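Local coordinates for protein 5-cytosine DNA methyltransferase (Entamoeba histolytica, PDB 3QV2) that probably methylates cytosine at carbon 5 in DNA and tRNA, as a Dnmt2-type enzyme using S-adenosyl-L-methionine, and is seen here with the product S-adenosyl-L-homocysteine, at residues R24-R29 / N307-F312; C159-I164 / C311-Q316. All blocks are in the same frame, centred on the assembly; numbering follows the deposited sequence.

Contact 1. Residues R24-R29 / N307-F312. With SAH (S-adenosyl-L-homocysteine), chain B.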
loop_
_atom_site.group_PDB
_atom_site.type_symbol
_atom_site.label_atom_id
_atom_site.label_comp_id
_atom_site.label_asym_id
_atom_site.label_seq_id
_atom_site.Cartn_x
_atom_site.Cartn_y
_atom_site.Cartn_z
ATOM N N ARG A 24 -0.116 6.502 6.874
ATOM C CA ARG A 24 -0.575 7.734 7.504
ATOM C C ARG A 24 -1.922 8.157 6.928
ATOM O O ARG A 24 -2.863 8.447 7.669
ATOM C CB ARG A 24 0.458 8.846 7.315
ATOM C CG ARG A 24 0.037 10.192 7.881
ATOM C CD ARG A 24 1.208 11.161 7.928
ATOM N NE ARG A 24 0.812 12.470 8.443
ATOM C CZ ARG A 24 1.666 13.414 8.822
ATOM N NH1 ARG A 24 2.972 13.198 8.754
ATOM N NH2 ARG A 24 1.215 14.574 9.278
ATOM N N SER A 25 -2.007 8.187 5.601
ATOM C CA SER A 25 -3.237 8.554 4.911
ATOM C C SER A 25 -4.408 7.698 5.375
ATOM O O SER A 25 -5.500 8.206 5.628
ATOM C CB SER A 25 -3.061 8.411 3.399
ATOM O OG SER A 25 -2.034 9.260 2.922
ATOM N N SER A 26 -4.173 6.394 5.479
ATOM C CA SER A 26 -5.203 5.462 5.919
ATOM C C SER A 26 -5.751 5.839 7.292
ATOM O O SER A 26 -6.964 5.857 7.501
ATOM C CB SER A 26 -4.652 4.037 5.950
ATOM O OG SER A 26 -4.225 3.632 4.663
ATOM N N TYR A 27 -4.850 6.133 8.223
ATOM C CA TYR A 27 -5.245 6.526 9.570
ATOM C C TYR A 27 -6.040 7.825 9.552
ATOM O O TYR A 27 -7.068 7.944 10.217
ATOM C CB TYR A 27 -4.018 6.682 10.472
ATOM C CG TYR A 27 -4.358 7.069 11.896
ATOM C CD1 TYR A 27 -4.586 6.100 12.863
ATOM C CD2 TYR A 27 -4.456 8.404 12.271
ATOM C CE1 TYR A 27 -4.900 6.448 14.166
ATOM C CE2 TYR A 27 -4.772 8.762 13.570
ATOM C CZ TYR A 27 -4.991 7.780 14.512
ATOM O OH TYR A 27 -5.304 8.126 15.806
ATOM N N GLU A 28 -5.558 8.798 8.788
ATOM C CA GLU A 28 -6.171 10.122 8.759
ATOM C C GLU A 28 -7.568 10.123 8.139
ATOM O O GLU A 28 -8.404 10.955 8.492
ATOM C CB GLU A 28 -5.259 11.123 8.040
ATOM C CG GLU A 28 -3.966 11.429 8.784
ATOM C CD GLU A 28 -3.129 12.488 8.092
ATOM O OE1 GLU A 28 -3.496 12.895 6.970
ATOM O OE2 GLU A 28 -2.106 12.915 8.671
ATOM N N ARG A 29 -7.822 9.197 7.219
ATOM C CA ARG A 29 -9.132 9.127 6.576
ATOM C C ARG A 29 -10.089 8.228 7.353
ATOM O O ARG A 29 -11.297 8.248 7.119
ATOM C CB ARG A 29 -9.016 8.650 5.123
ATOM C CG ARG A 29 -8.697 7.172 4.968
ATOM C CD ARG A 29 -8.983 6.684 3.553
ATOM N NE ARG A 29 -10.403 6.796 3.225
ATOM C CZ ARG A 29 -10.877 7.382 2.130
ATOM N NH1 ARG A 29 -10.047 7.907 1.240
ATOM N NH2 ARG A 29 -12.186 7.438 1.923
ATOM N N ASN A 307 3.868 0.818 -5.507
ATOM C CA ASN A 307 4.400 0.242 -4.276
ATOM C C ASN A 307 3.624 0.655 -3.028
ATOM O O ASN A 307 3.963 0.243 -1.918
ATOM C CB ASN A 307 5.879 0.607 -4.112
ATOM C CG ASN A 307 6.778 -0.145 -5.073
ATOM O OD1 ASN A 307 6.546 -1.316 -5.369
ATOM N ND2 ASN A 307 7.813 0.526 -5.566
ATOM N N SER A 308 2.586 1.466 -3.209
ATOM C CA SER A 308 1.817 1.984 -2.080
ATOM C C SER A 308 0.783 0.977 -1.580
ATOM O O SER A 308 1.010 -0.231 -1.625
ATOM C CB SER A 308 1.134 3.304 -2.445
ATOM O OG SER A 308 0.103 3.098 -3.392
ATOM N N VAL A 309 -0.353 1.483 -1.108
ATOM C CA VAL A 309 -1.369 0.639 -0.488
ATOM C C VAL A 309 -2.785 1.091 -0.834
ATOM O O VAL A 309 -2.979 2.100 -1.513
ATOM C CB VAL A 309 -1.238 0.655 1.050
ATOM C CG1 VAL A 309 0.106 0.086 1.486
ATOM C CG2 VAL A 309 -1.423 2.068 1.578
ATOM N N SER A 310 -3.767 0.331 -0.360
ATOM C CA SER A 310 -5.167 0.720 -0.474
ATOM C C SER A 310 -5.626 1.368 0.825
ATOM O O SER A 310 -6.022 0.678 1.766
ATOM C CB SER A 310 -6.042 -0.496 -0.783
ATOM O OG SER A 310 -7.419 -0.165 -0.699
ATOM N N CYS A 311 -5.563 2.695 0.877
ATOM C CA CYS A 311 -5.951 3.432 2.072
ATOM C C CYS A 311 -7.368 3.079 2.503
ATOM O O CYS A 311 -7.679 3.075 3.693
ATOM C CB CYS A 311 -5.827 4.938 1.840
ATOM S SG CYS A 311 -4.159 5.479 1.407
ATOM N N PHE A 312 -8.223 2.783 1.529
ATOM C CA PHE A 312 -9.590 2.359 1.813
ATOM C C PHE A 312 -9.612 1.174 2.770
ATOM O O PHE A 312 -10.242 1.227 3.825
ATOM C CB PHE A 312 -10.326 1.990 0.521
ATOM C CG PHE A 312 -10.737 3.173 -0.308
ATOM C CD1 PHE A 312 -11.732 4.030 0.132
ATOM C CD2 PHE A 312 -10.144 3.416 -1.535
ATOM C CE1 PHE A 312 -12.118 5.117 -0.630
ATOM C CE2 PHE A 312 -10.527 4.500 -2.301
ATOM C CZ PHE A 312 -11.514 5.352 -1.848
HETATM N N SAH B . 3.553 1.792 2.263
HETATM C CA SAH B . 4.328 2.860 1.661
HETATM C CB SAH B . 5.452 2.298 0.801
HETATM C CG SAH B . 6.032 0.949 1.148
HETATM S SD SAH B . 7.298 0.283 0.049
HETATM C C SAH B . 3.412 3.748 0.858
HETATM O O SAH B . 3.869 4.390 -0.131
HETATM O OXT SAH B . 2.180 3.854 1.181
HETATM C "C5'" SAH B . 8.754 -0.102 0.998
HETATM C "C4'" SAH B . 9.661 1.011 1.376
HETATM O "O4'" SAH B . 10.566 0.541 2.313
HETATM C "C3'" SAH B . 10.428 1.441 0.205
HETATM O "O3'" SAH B . 10.041 2.720 -0.164
HETATM C "C2'" SAH B . 11.819 1.434 0.581
HETATM O "O2'" SAH B . 12.406 2.642 0.245
HETATM C "C1'" SAH B . 11.814 1.251 2.035
HETATM N N9 SAH B . 13.003 0.588 2.489
HETATM C C8 SAH B . 13.605 -0.522 2.040
HETATM N N7 SAH B . 14.688 -0.727 2.807
HETATM C C5 SAH B . 14.758 0.261 3.731
HETATM C C6 SAH B . 15.654 0.548 4.763
HETATM N N6 SAH B . 16.793 -0.303 5.009
HETATM N N1 SAH B . 15.429 1.638 5.519
HETATM C C2 SAH B . 14.379 2.443 5.308
HETATM N N3 SAH B . 13.507 2.187 4.326
HETATM C C4 SAH B . 13.673 1.114 3.531
#
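The Ser26 hydroxyl is wedged between its own helix and the start of helix 311-321: OG is hydrogen-bonded to Gly22 O one turn back and lies 3.1 Å from Cys311 CA. With chi1 -61°, OG stands beside the backbone N, within reach of that carbonyl while leaning against the Cys311 backbone. Ser25 OG is likewise bonded to the carbonyl four residues back, Gly21 O, and it is CB that meets Cys311 SG at 3.7 Å. Both buried hydroxyls are thus paired with carbonyls of Gly21 and Gly22, and the serines meet Cys311 by packing alone. One turn on, Arg29 CD passes 3.8 Å from Cys311 O. The Arg29 chain bends at chi3 (-63°) and brings one guanidinium face to Phe312 CD1 and CE1, NH2 lying 3.5 Å from CE1. The two planes lie 47° apart, so this is an oblique overlap, not a stack, and NH1 is hydrogen-bonded to Gly284 O. At the other end of 307-312, the Val309 methyls turn to the bound S-adenosyl-L-homocysteine, CG1 lying 3.9 Å from the ligand amino N, while Ser308 CB packs on its carboxylate, 3.7 Å from O. The Ser308 hydroxyl is engaged by Leu305 O and His283 ND1. The sequence Gly-Asn-Ser-Val here is the family's motif X, and helix 22-29 begins within the glycine-rich motif I; residues 307-309 line the amino-acid end of the ligand, and Cys311 just beyond them packs on helix 22-29. Ser310, at the N-cap, starts helix 311-321. Around the contact, Arg24, Ser25 and Glu28 also touch Phe55 of helix 45-55 and Arg24 touches Phe38 of strand 36-41, while Tyr27 bridges Ala36 of that strand and Met318 of helix 311-321.

Contact 2. Residues C159-I164 / C311-Q316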
loop_
_atom_site.group_PDB
_atom_site.type_symbol
_atom_site.label_atom_id
_atom_site.label_comp_id
_atom_site.label_asym_id
_atom_site.label_seq_id
_atom_site.Cartn_x
_atom_site.Cartn_y
_atom_site.Cartn_z
ATOM N N CYS A 159 -7.206 -9.725 2.303
ATOM C CA CYS A 159 -8.390 -9.188 1.642
ATOM C C CYS A 159 -8.036 -8.221 0.519
ATOM O O CYS A 159 -6.883 -7.815 0.374
ATOM C CB CYS A 159 -9.308 -8.505 2.657
ATOM S SG CYS A 159 -8.583 -7.062 3.464
ATOM N N SER A 160 -9.042 -7.851 -0.267
ATOM C CA SER A 160 -8.852 -6.969 -1.413
ATOM C C SER A 160 -9.849 -5.815 -1.356
ATOM O O SER A 160 -10.922 -5.948 -0.766
ATOM C CB SER A 160 -9.025 -7.757 -2.715
ATOM O OG SER A 160 -8.842 -6.933 -3.851
ATOM N N PRO A 161 -9.494 -4.670 -1.961
ATOM C CA PRO A 161 -10.378 -3.498 -1.976
ATOM C C PRO A 161 -11.769 -3.808 -2.530
ATOM O O PRO A 161 -12.743 -3.185 -2.108
ATOM C CB PRO A 161 -9.645 -2.525 -2.901
ATOM C CG PRO A 161 -8.209 -2.889 -2.748
ATOM C CD PRO A 161 -8.191 -4.384 -2.588
ATOM N N ILE A 162 -11.858 -4.754 -3.459
ATOM C CA ILE A 162 -13.146 -5.122 -4.036
ATOM C C ILE A 162 -14.079 -5.696 -2.975
ATOM O O ILE A 162 -15.301 -5.641 -3.112
ATOM C CB ILE A 162 -12.993 -6.146 -5.177
ATOM C CG1 ILE A 162 -12.462 -7.475 -4.640
ATOM C CG2 ILE A 162 -12.082 -5.599 -6.266
ATOM C CD1 ILE A 162 -12.504 -8.602 -5.651
ATOM N N ASP A 163 -13.492 -6.240 -1.915
ATOM C CA ASP A 163 -14.265 -6.830 -0.828
ATOM C C ASP A 163 -15.099 -5.784 -0.095
ATOM O O ASP A 163 -16.134 -6.106 0.487
ATOM C CB ASP A 163 -13.348 -7.571 0.149
ATOM C CG ASP A 163 -12.647 -8.752 -0.495
ATOM O OD1 ASP A 163 -13.169 -9.273 -1.502
ATOM O OD2 ASP A 163 -11.578 -9.158 0.006
ATOM N N ILE A 164 -14.647 -4.533 -0.126
ATOM C CA ILE A 164 -15.397 -3.442 0.489
ATOM C C ILE A 164 -15.964 -2.471 -0.546
ATOM O O ILE A 164 -16.271 -1.323 -0.230
ATOM C CB ILE A 164 -14.552 -2.664 1.519
ATOM C CG1 ILE A 164 -13.286 -2.107 0.867
ATOM C CG2 ILE A 164 -14.206 -3.550 2.707
ATOM C CD1 ILE A 164 -12.432 -1.278 1.802
ATOM N N CYS A 311 -5.563 2.695 0.877
ATOM C CA CYS A 311 -5.951 3.432 2.072
ATOM C C CYS A 311 -7.368 3.079 2.503
ATOM O O CYS A 311 -7.679 3.075 3.693
ATOM C CB CYS A 311 -5.827 4.938 1.840
ATOM S SG CYS A 311 -4.159 5.479 1.407
ATOM N N PHE A 312 -8.223 2.783 1.529
ATOM C CA PHE A 312 -9.590 2.359 1.813
ATOM C C PHE A 312 -9.612 1.174 2.770
ATOM O O PHE A 312 -10.242 1.227 3.825
ATOM C CB PHE A 312 -10.326 1.990 0.521
ATOM C CG PHE A 312 -10.737 3.173 -0.308
ATOM C CD1 PHE A 312 -11.732 4.030 0.132
ATOM C CD2 PHE A 312 -10.144 3.416 -1.535
ATOM C CE1 PHE A 312 -12.118 5.117 -0.630
ATOM C CE2 PHE A 312 -10.527 4.500 -2.301
ATOM C CZ PHE A 312 -11.514 5.352 -1.848
ATOM N N VAL A 313 -8.918 0.105 2.390
ATOM C CA VAL A 313 -8.895 -1.125 3.174
ATOM C C VAL A 313 -8.227 -0.929 4.531
ATOM O O VAL A 313 -8.776 -1.312 5.567
ATOM C CB VAL A 313 -8.162 -2.253 2.421
ATOM C CG1 VAL A 313 -8.057 -3.491 3.293
ATOM C CG2 VAL A 313 -8.876 -2.571 1.116
ATOM N N ILE A 314 -7.041 -0.332 4.520
ATOM C CA ILE A 314 -6.270 -0.146 5.743
ATOM C C ILE A 314 -7.013 0.717 6.759
ATOM O O ILE A 314 -6.893 0.509 7.966
ATOM C CB ILE A 314 -4.888 0.468 5.451
ATOM C CG1 ILE A 314 -4.082 -0.453 4.533
ATOM C CG2 ILE A 314 -4.133 0.717 6.745
ATOM C CD1 ILE A 314 -2.687 0.050 4.238
ATOM N N ALA A 315 -7.783 1.682 6.268
ATOM C CA ALA A 315 -8.561 2.551 7.144
ATOM C C ALA A 315 -9.507 1.730 8.011
ATOM O O ALA A 315 -9.609 1.953 9.217
ATOM C CB ALA A 315 -9.336 3.575 6.333
ATOM N N GLN A 316 -10.195 0.777 7.391
ATOM C CA GLN A 316 -11.137 -0.067 8.116
ATOM C C GLN A 316 -10.433 -1.001 9.096
ATOM O O GLN A 316 -10.919 -1.229 10.203
ATOM C CB GLN A 316 -12.001 -0.878 7.146
ATOM C CG GLN A 316 -12.944 -0.036 6.307
ATOM C CD GLN A 316 -14.054 -0.857 5.682
ATOM O OE1 GLN A 316 -14.355 -1.960 6.135
ATOM N NE2 GLN A 316 -14.670 -0.320 4.635
#
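Val313 carries this contact, its two methyls touching different parts of the loop. CG2 rests on the Pro161 backbone, 3.6 Å from CA, and also touches the proline ring, whose CG is 3.9 Å away. CG1, set opposite the backbone N by chi1 176°, meets Cys159 SG at 3.6 Å. From the loop, Ile164 completes the apolar patch: its CG1 branch runs straight out (chi2 177°), and CD1 reaches the backbone between Phe312 and Val313, 3.8 Å from Val313 CA. That same methyl lies 3.7 Å from Gln316 NE2, and Ile164 CG2 covers the amide near OE1. The two side chains approach from opposite directions, the extended glutamine laying its amide against the branched isoleucine. Farther out, NE2 is hydrogen-bonded to His189 O and Glu191 OE1, two partners that probably fix the rotation of the amide on which Ile164 packs. The loop is shaped from within. Asp163 N bonds to Ser160 O at 2.8 Å, and Asp163 OD2 takes the Ser160 N-H at 2.9 Å, from 53° above the carboxylate plane. These paired bonds brace the 3-10 turn 161-163 that presents Pro161 and Ile164 to the helix. Ser160 OG is tied to Arg170 N, and Ile164 pairs by backbone with Glu191. Tyr174 of strand 172-178, the antiparallel strand of this Rossmann-like methyltransferase sheet, touches both Cys159 and Val313. No hydrogen bond or salt bridge crosses between 159-164 and 311-316. Helix and loop thus meet largely by apolar packing, with Ile164 also lying on the Gln316 amide, and the buried polar groups of Ser160 and Gln316 find their partners in the neighbouring chain segments instead.

In the fold
Helix 311-321 joins the two contacts, which share Cys311 and Phe312 and whose centres lie 10 Å apart. In contact 1 its first turn packs on helix 22-29; in contact 2 another side of it meets the loop after edge strand 153-159. They also touch directly: Ser26 OG lies 3.3 Å from Ile314 CB, and Ser310 OG 3.5 Å from Pro161 CG. Contact 1 lines the S-adenosyl-L-homocysteine pocket through Asn307, Ser308 and Val309, with the Val309 side chain about 4 Å from Gly22 at the nearest atoms. Contact 2 stands farther back, the Val313 side chain about 12 Å from the ligand at the nearest atoms.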